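Local coordinates for O-methyltransferase (Burkholderia thailandensis, PDB 3MCZ), which probably transfers a methyl group from S-adenosylmethionine to an oxygen atom of a substrate not yet identified, working as a dimer, at residues A[259-262]-A[263-267]; A[304-307]-A[308-312]; A[321-324]-A[325-329]. One frame throughout, in Å; residues are numbered along the deposited sequence.

Contact 1. Residues A[259-262]-A[263-267]; sequences HYFD and AREAR
At Asp262 the backbone is still extended (psi 171°) before it winds into the helix from Ala263, and Ala266 N closes the first turn with a bond of 2.8 Å to Asp262 O. Asp262 is the N-cap. Its CG lies between the backbone N and the carbonyl carbon (chi1 74°), which swings the carboxylate back over the helix start, where OD1 accepts from Glu265 N at 2.8 Å in a nearly straight bond (170°). Glu265 returns the favour: its OE1 takes Asp262 N at 3.1 Å, on the anti side of the carboxylate and somewhat out of its plane. The two reciprocal bonds make a capping box. It starts the helix of a beta-alpha-beta crossover, helix 263-275 linking the parallel neighbours 251-255 and 281-288 of the Rossmann-like sheet. The two acidic side chains cross at about a right angle, with Asp262 OD1 3.6 Å from Glu265 OE1; the donors around them probably ease the repulsion. OE1 also accepts from His313 ND1 and from a water, 2.6 Å away, that bridges to Tyr260 O. A second water links Asp262 OD2 to Arg264 NH2. Just ahead of the cap, Phe261 CB packs 4.0 Å from Ala266 CB, the pairing of a hydrophobic staple, while the Phe261 ring presents its edge to Glu265 OE1, ring and carboxylate planes nearly perpendicular.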
# COMPACT_ATOMS: atom_id res chain seq x y z
N HIS A 259 1.13 13.16 20.84
CA HIS A 259 0.76 13.41 19.48
C HIS A 259 -0.76 13.46 19.21
O HIS A 259 -1.15 13.65 18.07
CB HIS A 259 1.43 12.39 18.55
CG HIS A 259 1.20 10.98 18.95
ND1 HIS A 259 2.14 10.25 19.65
CD2 HIS A 259 0.12 10.18 18.81
CE1 HIS A 259 1.65 9.05 19.91
NE2 HIS A 259 0.43 8.97 19.39
N TYR A 260 -1.58 13.29 20.24
CA TYR A 260 -3.01 13.57 20.15
C TYR A 260 -3.36 15.04 20.37
O TYR A 260 -4.50 15.44 20.19
CB TYR A 260 -3.80 12.73 21.18
CG TYR A 260 -3.86 11.29 20.79
CD1 TYR A 260 -4.79 10.85 19.87
CD2 TYR A 260 -2.97 10.37 21.33
CE1 TYR A 260 -4.84 9.52 19.50
CE2 TYR A 260 -3.00 9.05 20.98
CZ TYR A 260 -3.94 8.63 20.08
OH TYR A 260 -3.97 7.31 19.73
N PHE A 261 -2.37 15.83 20.76
CA PHE A 261 -2.59 17.21 21.15
C PHE A 261 -1.94 18.17 20.16
O PHE A 261 -0.88 17.85 19.62
CB PHE A 261 -2.01 17.42 22.54
CG PHE A 261 -2.66 16.57 23.59
CD1 PHE A 261 -3.99 16.79 23.96
CD2 PHE A 261 -1.99 15.50 24.15
CE1 PHE A 261 -4.62 15.96 24.93
CE2 PHE A 261 -2.60 14.68 25.10
CZ PHE A 261 -3.92 14.93 25.49
N ASP A 262 -2.58 19.32 19.89
CA ASP A 262 -1.84 20.42 19.23
C ASP A 262 -0.76 20.99 20.16
O ASP A 262 -0.72 20.67 21.34
CB ASP A 262 -2.77 21.51 18.64
CG ASP A 262 -3.42 22.42 19.66
OD1 ASP A 262 -3.00 22.52 20.82
OD2 ASP A 262 -4.38 23.10 19.24
N ALA A 263 0.09 21.86 19.65
CA ALA A 263 1.24 22.33 20.46
C ALA A 263 0.79 23.07 21.72
O ALA A 263 1.40 22.95 22.77
CB ALA A 263 2.22 23.22 19.60
N ARG A 264 -0.26 23.86 21.64
CA ARG A 264 -0.73 24.58 22.80
C ARG A 264 -1.19 23.59 23.87
O ARG A 264 -0.87 23.72 25.05
CB ARG A 264 -1.90 25.47 22.40
CG ARG A 264 -2.54 26.15 23.55
CD ARG A 264 -3.90 26.84 23.21
NE ARG A 264 -4.73 26.71 24.38
CZ ARG A 264 -5.59 25.72 24.61
NH1 ARG A 264 -6.28 25.72 25.74
NH2 ARG A 264 -5.80 24.77 23.72
N GLU A 265 -2.00 22.64 23.43
CA GLU A 265 -2.52 21.63 24.32
C GLU A 265 -1.40 20.80 24.94
O GLU A 265 -1.41 20.55 26.14
CB GLU A 265 -3.51 20.74 23.59
CG GLU A 265 -4.82 21.40 23.30
CD GLU A 265 -5.68 20.57 22.32
OE1 GLU A 265 -5.14 19.73 21.56
OE2 GLU A 265 -6.89 20.77 22.29
N ALA A 266 -0.45 20.39 24.11
CA ALA A 266 0.66 19.56 24.56
C ALA A 266 1.50 20.29 25.63
O ALA A 266 1.91 19.70 26.63
CB ALA A 266 1.52 19.13 23.34
N ARG A 267 1.69 21.60 25.45
CA ARG A 267 2.43 22.39 26.46
C ARG A 267 1.67 22.41 27.79
O ARG A 267 2.26 22.25 28.82
CB ARG A 267 2.70 23.82 25.96
CG ARG A 267 3.43 24.70 26.96
CD ARG A 267 3.60 26.12 26.43
NE ARG A 267 4.65 26.20 25.41
CZ ARG A 267 5.95 26.24 25.68
NH1 ARG A 267 6.40 26.15 26.93
NH2 ARG A 267 6.83 26.32 24.69
O HOH W 1 -6.24 17.38 21.48
O HOH W 2 -5.49 24.74 20.98

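Contact 2. Residues A[304-307]-A[308-312]; sequences SLHM and MVNTN
His306 carries its ring anti to the backbone N (chi1 -166°), while Asn310, one turn on, has its CG anti to the carbonyl carbon (chi1 -73°); these torsions bring the imidazole and the amide together at an angle. The closest approach is His306 CD2 to Asn310 ND2 at 3.8 Å, with the planes turned 67° apart, so this is oblique van der Waals packing of two polar groups. The amide carbon also leans on the backbone, Asn310 CG standing 3.5 Å from His306 O. Selenomethionine Met307 also approaches the amide nitrogen, roughly at a right angle to the histidine: its chain bends at both chi2 and chi3, putting SE 4.1 Å from Asn310 ND2. On another face of the helix, Leu305 CD1 meets the selenomethyl end of Met308, 3.9 Å from CE and equally near SE. All of this belongs to helix 298-310 of the methyltransferase domain, which here serves the dimer: Leu305 packs on Ile40, Ser304 on Ile75 and His306 on Arg36, all from the dimerisation domain of the second subunit. Met308 also reaches helix 128-132 of its own chain. Regular backbone bonds join each residue to the fourth one on, beginning with Met308 N to Ser304 O at 3.0 Å. In the last of them Thr311 N donates to Met307 O at 2.9 Å, although Thr311 itself has already left helical geometry. The hydroxyl of Thr311 is held by Glu143, and that of Ser304 is bonded to Leu316 N.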
# COMPACT_ATOMS: atom_id res chain seq x y z
N SER A 304 3.73 11.76 11.85
CA SER A 304 2.94 12.98 12.07
C SER A 304 1.70 13.03 11.20
O SER A 304 0.59 13.32 11.68
CB SER A 304 3.76 14.24 11.83
OG SER A 304 3.16 15.33 12.49
N LEU A 305 1.87 12.73 9.91
CA LEU A 305 0.75 12.67 9.00
C LEU A 305 -0.24 11.55 9.34
O LEU A 305 -1.46 11.73 9.22
CB LEU A 305 1.27 12.54 7.55
CG LEU A 305 0.18 12.58 6.44
CD1 LEU A 305 -0.50 13.97 6.42
CD2 LEU A 305 0.74 12.21 5.08
N HIS A 306 0.27 10.37 9.71
CA HIS A 306 -0.55 9.25 10.14
C HIS A 306 -1.48 9.69 11.28
O HIS A 306 -2.69 9.43 11.28
CB HIS A 306 0.39 8.12 10.55
CG HIS A 306 -0.26 6.78 10.71
ND1 HIS A 306 0.48 5.63 10.81
CD2 HIS A 306 -1.55 6.40 10.76
CE1 HIS A 306 -0.34 4.59 10.94
NE2 HIS A 306 -1.58 5.04 10.93
N MSE A 307 -0.94 10.41 12.24
CA MSE A 307 -1.71 10.83 13.41
C MSE A 307 -2.72 11.90 13.04
O MSE A 307 -3.81 11.88 13.56
CB MSE A 307 -0.78 11.34 14.52
CG MSE A 307 0.10 10.26 15.16
SE MSE A 307 -0.88 8.71 15.81
CE MSE A 307 -2.45 9.62 16.47
N MSE A 308 -2.37 12.78 12.09
CA MSE A 308 -3.30 13.76 11.53
C MSE A 308 -4.46 13.06 10.83
O MSE A 308 -5.63 13.50 10.94
CB MSE A 308 -2.56 14.68 10.55
CG MSE A 308 -3.35 15.88 10.08
SE MSE A 308 -2.86 16.44 8.36
CE MSE A 308 -3.97 15.33 7.51
N VAL A 309 -4.20 11.96 10.13
CA VAL A 309 -5.33 11.23 9.55
C VAL A 309 -6.23 10.64 10.67
O VAL A 309 -7.47 10.68 10.55
CB VAL A 309 -4.90 10.16 8.53
CG1 VAL A 309 -6.07 9.24 8.14
CG2 VAL A 309 -4.27 10.85 7.29
N ASN A 310 -5.60 10.08 11.69
CA ASN A 310 -6.32 9.40 12.78
C ASN A 310 -7.14 10.30 13.70
O ASN A 310 -8.19 9.90 14.16
CB ASN A 310 -5.39 8.61 13.69
CG ASN A 310 -4.84 7.32 13.04
OD1 ASN A 310 -5.25 6.92 11.94
ND2 ASN A 310 -3.85 6.71 13.73
N THR A 311 -6.66 11.49 13.99
CA THR A 311 -7.36 12.37 14.94
C THR A 311 -7.19 13.85 14.54
O THR A 311 -6.13 14.25 14.01
CB THR A 311 -6.85 12.07 16.40
OG1 THR A 311 -7.81 12.55 17.33
CG2 THR A 311 -5.52 12.67 16.69
N ASN A 312 -8.18 14.68 14.87
CA ASN A 312 -8.19 16.08 14.42
C ASN A 312 -6.87 16.82 14.66
O ASN A 312 -6.33 17.40 13.76
CB ASN A 312 -9.31 16.85 15.14
CG ASN A 312 -9.63 18.21 14.50
OD1 ASN A 312 -9.32 18.46 13.35
ND2 ASN A 312 -10.22 19.10 15.30

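Contact 3. Residues A[321-324]-A[325-329]; sequences WIAG and VVRDA
Val325 lies over one face of the Trp321 indole: the methyl CG2 sits 3.8 Å from the centroid of the six-membered ring, only 11° off the ring normal, a clear CH-pi contact. The His317 ring meets the indole with planes at about 45°, and Arg267 packs against it from helix 263-275. The other flat group is the Arg327 guanidinium, with Ala323 O over one face; NH1 is 3.8 Å from that oxygen and 4.0 Å from Ala323 CB. Trp321 has CG anti to its own N (chi1 178°), which turns the indole outward from the helix, and Val325 CG2 reaches back over its face from the next turn. That same methyl lies 3.3 Å from Trp321 O, the acceptor for Val325 N at 3.0 Å. These are successive turns of helix 319-328, whose inner side, Ile322 and Val326, packs on strand 281-288 of the central sheet. At the far end Asp328 N donates to Gly324 O at 2.8 Å. The Arg327 chain extends back along the helix, but its guanidinium makes only packing contacts with Ala323; NH2 hydrogen-bonds a glycerol, probably from the crystallisation liquor. Within this turn, side-chain cohesion comes mainly from the apolar methyl-on-indole contact.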
# COMPACT_ATOMS: atom_id res chain seq x y z
N TRP A 321 11.67 20.21 21.18
CA TRP A 321 10.63 21.15 21.64
C TRP A 321 9.97 20.59 22.91
O TRP A 321 9.79 21.32 23.90
CB TRP A 321 9.58 21.39 20.56
CG TRP A 321 8.50 22.29 21.00
CD1 TRP A 321 8.50 23.65 20.98
CD2 TRP A 321 7.25 21.90 21.53
NE1 TRP A 321 7.32 24.13 21.49
CE2 TRP A 321 6.54 23.06 21.87
CE3 TRP A 321 6.67 20.66 21.81
CZ2 TRP A 321 5.26 23.03 22.42
CZ3 TRP A 321 5.38 20.64 22.34
CH2 TRP A 321 4.70 21.82 22.63
N ILE A 322 9.63 19.31 22.89
CA ILE A 322 9.10 18.66 24.10
C ILE A 322 10.09 18.81 25.28
O ILE A 322 9.70 19.18 26.39
CB ILE A 322 8.76 17.16 23.87
CG1 ILE A 322 7.67 17.03 22.79
CG2 ILE A 322 8.31 16.53 25.19
CD1 ILE A 322 7.40 15.57 22.21
N ALA A 323 11.37 18.53 25.03
CA ALA A 323 12.35 18.63 26.07
C ALA A 323 12.43 20.03 26.64
O ALA A 323 12.56 20.19 27.87
CB ALA A 323 13.74 18.13 25.57
N GLY A 324 12.33 21.06 25.79
CA GLY A 324 12.34 22.45 26.25
C GLY A 324 11.14 22.77 27.13
O GLY A 324 11.28 23.48 28.13
N VAL A 325 9.97 22.20 26.80
CA VAL A 325 8.79 22.41 27.64
C VAL A 325 8.97 21.82 29.06
O VAL A 325 8.65 22.45 30.08
CB VAL A 325 7.51 21.87 27.00
CG1 VAL A 325 6.34 22.10 27.96
CG2 VAL A 325 7.26 22.54 25.63
N VAL A 326 9.56 20.63 29.12
CA VAL A 326 9.87 20.00 30.41
C VAL A 326 10.84 20.86 31.23
O VAL A 326 10.63 21.06 32.45
CB VAL A 326 10.39 18.54 30.18
CG1 VAL A 326 10.78 17.86 31.51
CG2 VAL A 326 9.33 17.72 29.45
N ARG A 327 11.89 21.37 30.58
CA ARG A 327 12.80 22.32 31.25
C ARG A 327 12.08 23.58 31.73
O ARG A 327 12.27 23.99 32.86
CB ARG A 327 13.96 22.73 30.34
CG ARG A 327 14.90 21.64 30.11
CD ARG A 327 16.23 22.13 29.49
NE ARG A 327 16.89 20.94 28.95
CZ ARG A 327 16.76 20.50 27.70
NH1 ARG A 327 16.08 21.19 26.79
NH2 ARG A 327 17.36 19.37 27.37
N ASP A 328 11.20 24.13 30.88
CA ASP A 328 10.41 25.31 31.25
C ASP A 328 9.58 25.04 32.49
O ASP A 328 9.32 25.96 33.25
CB ASP A 328 9.47 25.79 30.11
CG ASP A 328 10.21 26.42 28.92
OD1 ASP A 328 11.42 26.75 29.02
OD2 ASP A 328 9.58 26.53 27.85
N ALA A 329 9.19 23.78 32.71
CA ALA A 329 8.43 23.39 33.90
C ALA A 329 9.30 23.23 35.14
O ALA A 329 8.80 22.92 36.20
CB ALA A 329 7.59 22.11 33.64

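How the contacts relate
Contact 1 is the bridge among the three, its centre about 13 Å from the centres of both others. Toward contact 2 it packs through His259 CD2, 3.5 Å from Met307 SE, and through Tyr260 CD1, 3.7 Å from Thr311 CG2. Toward contact 3, Ala263 O lies 3.5 Å from Trp321 CH2, and a long, weak ion pair joins Arg267 NH1 to Asp328 OD2 at 3.3 Å. Contacts 2 and 3 do not touch; their nearest atoms are about 11 Å apart, although their helices follow each other in the chain. Of the three, contact 2 alone meets the second subunit, whereas contact 3 lies against the central sheet.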